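Local coordinates for protein maleylpyruvate isomerase (Ralstonia sp., PDB 2V6K) that catalyses the glutathione-dependent isomerization of maleylpyruvate to fumarylpyruvate in naphthalene degradation, working as a homodimeric zeta-class glutathione transferase, at residues A[22-27]-A[81-86]. Residues are numbered along the deposited sequence; the frame is centred on the assembly and turned at random.
Sequences NLKGVP and PALLPA
Three oxygens grip the ammonium of K24: the carbonyl of P81, the carbonyl of Y78 and the carboxylate atom OE1 of E75, the last through a salt bridge. The bond from K24 NZ to P81 O is short, 2.7 Å, yet it misses the lone pairs, since NZ stands 41° out of the carbonyl plane with a C=O...N angle of 135°. A bend at chi2 (-61°) followed by an extended outer chain carries NZ from the end of helix 12-24, which closes in a Schellman motif at G25, to the linker between helices 67-77 and 88-104. L83 packs against the aliphatic part of this lysine, running past it in the opposite direction, with L83 CD1 3.8 Å from K24 CE. The other methyl, L83 CD2, lies 3.8 Å from L23 CD1, so the forked end of L83 touches both neighbours on the helix. P81, which follows a cis peptide bond, packs its CD against the last turn in a close van der Waals approach, P81 CD being 3.1 Å from L23 O, with CG next. The contact thus ties the thioredoxin-like N-terminal domain to the linker leading into the helical C-terminal domain. Because E75 OE1 also accepts the backbone N-H of L83, one carboxylate oxygen links the lysine to the linker backbone, and its negative charge probably stabilises the protonated amine.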
loop_
_atom_site.group_PDB
_atom_site.type_symbol
_atom_site.label_atom_id
_atom_site.label_comp_id
_atom_site.label_asym_id
_atom_site.label_seq_id
_atom_site.Cartn_x
_atom_site.Cartn_y
_atom_site.Cartn_z
ATOM N N ASN A 22 -19.778 0.162 -5.999
ATOM C CA ASN A 22 -21.164 -0.169 -5.662
ATOM C C ASN A 22 -21.709 0.700 -4.538
ATOM O O ASN A 22 -22.867 1.126 -4.591
ATOM C CB ASN A 22 -21.315 -1.647 -5.297
ATOM C CG ASN A 22 -21.051 -2.571 -6.464
ATOM O OD1 ASN A 22 -20.864 -2.130 -7.598
ATOM N ND2 ASN A 22 -21.021 -3.871 -6.184
ATOM N N LEU A 23 -20.885 0.982 -3.533
ATOM C CA LEU A 23 -21.322 1.847 -2.443
ATOM C C LEU A 23 -21.659 3.241 -2.957
ATOM O O LEU A 23 -22.603 3.872 -2.478
ATOM C CB LEU A 23 -20.271 1.916 -1.335
ATOM C CG LEU A 23 -20.179 0.687 -0.426
ATOM C CD1 LEU A 23 -18.903 0.734 0.393
ATOM C CD2 LEU A 23 -21.393 0.588 0.492
ATOM N N LYS A 24 -20.907 3.706 -3.949
ATOM C CA LYS A 24 -21.148 5.016 -4.553
ATOM C C LYS A 24 -22.294 5.000 -5.567
ATOM O O LYS A 24 -22.762 6.055 -5.991
ATOM C CB LYS A 24 -19.875 5.542 -5.226
ATOM C CG LYS A 24 -18.710 5.834 -4.283
ATOM C CD LYS A 24 -19.058 6.901 -3.250
ATOM C CE LYS A 24 -17.800 7.389 -2.553
ATOM N NZ LYS A 24 -18.092 8.472 -1.570
ATOM N N GLY A 25 -22.733 3.808 -5.967
ATOM C CA GLY A 25 -23.793 3.670 -6.973
ATOM C C GLY A 25 -23.352 4.112 -8.358
ATOM O O GLY A 25 -24.166 4.535 -9.180
ATOM N N VAL A 26 -22.051 4.017 -8.613
ATOM C CA VAL A 26 -21.471 4.430 -9.884
ATOM C C VAL A 26 -21.558 3.278 -10.889
ATOM O O VAL A 26 -21.022 2.197 -10.626
ATOM C CB VAL A 26 -20.002 4.895 -9.704
ATOM C CG1 VAL A 26 -19.331 5.118 -11.050
ATOM C CG2 VAL A 26 -19.951 6.172 -8.866
ATOM N N PRO A 27 -22.233 3.505 -12.038
ATOM C CA PRO A 27 -22.334 2.453 -13.051
ATOM C C PRO A 27 -21.004 2.228 -13.765
ATOM O O PRO A 27 -20.222 3.165 -13.936
ATOM C CB PRO A 27 -23.384 2.994 -14.027
ATOM C CG PRO A 27 -23.339 4.473 -13.868
ATOM C CD PRO A 27 -22.925 4.742 -12.446
ATOM N N PRO A 81 -22.530 8.011 -0.672
ATOM C CA PRO A 81 -22.250 8.174 0.753
ATOM C C PRO A 81 -20.753 8.303 0.994
ATOM O O PRO A 81 -19.955 7.712 0.267
ATOM C CB PRO A 81 -22.755 6.859 1.351
ATOM C CG PRO A 81 -22.508 5.857 0.276
ATOM C CD PRO A 81 -22.807 6.600 -1.011
ATOM N N ALA A 82 -20.379 9.060 2.018
ATOM C CA ALA A 82 -18.970 9.240 2.345
ATOM C C ALA A 82 -18.340 7.922 2.785
ATOM O O ALA A 82 -18.899 7.213 3.628
ATOM C CB ALA A 82 -18.807 10.287 3.430
ATOM N N LEU A 83 -17.184 7.602 2.207
ATOM C CA LEU A 83 -16.408 6.424 2.614
ATOM C C LEU A 83 -15.211 6.785 3.492
ATOM O O LEU A 83 -14.472 5.909 3.941
ATOM C CB LEU A 83 -15.954 5.625 1.391
ATOM C CG LEU A 83 -17.076 5.136 0.470
ATOM C CD1 LEU A 83 -16.509 4.323 -0.677
ATOM C CD2 LEU A 83 -18.126 4.325 1.234
ATOM N N LEU A 84 -15.021 8.077 3.729
ATOM C CA LEU A 84 -14.027 8.551 4.686
ATOM C C LEU A 84 -14.692 9.513 5.647
ATOM O O LEU A 84 -15.574 10.270 5.246
ATOM C CB LEU A 84 -12.876 9.258 3.976
ATOM C CG LEU A 84 -11.859 8.341 3.303
ATOM C CD1 LEU A 84 -10.869 9.155 2.483
ATOM C CD2 LEU A 84 -11.124 7.489 4.342
ATOM N N PRO A 85 -14.288 9.484 6.928
ATOM C CA PRO A 85 -14.840 10.468 7.856
ATOM C C PRO A 85 -14.306 11.870 7.586
ATOM O O PRO A 85 -13.352 12.041 6.824
ATOM C CB PRO A 85 -14.403 9.960 9.233
ATOM C CG PRO A 85 -13.322 9.012 8.993
ATOM C CD PRO A 85 -13.345 8.554 7.571
ATOM N N ALA A 86 -14.929 12.860 8.211
ATOM C CA ALA A 86 -14.623 14.259 7.944
ATOM C C ALA A 86 -13.458 14.800 8.770
ATOM O O ALA A 86 -12.836 15.793 8.385
ATOM C CB ALA A 86 -15.864 15.108 8.154
#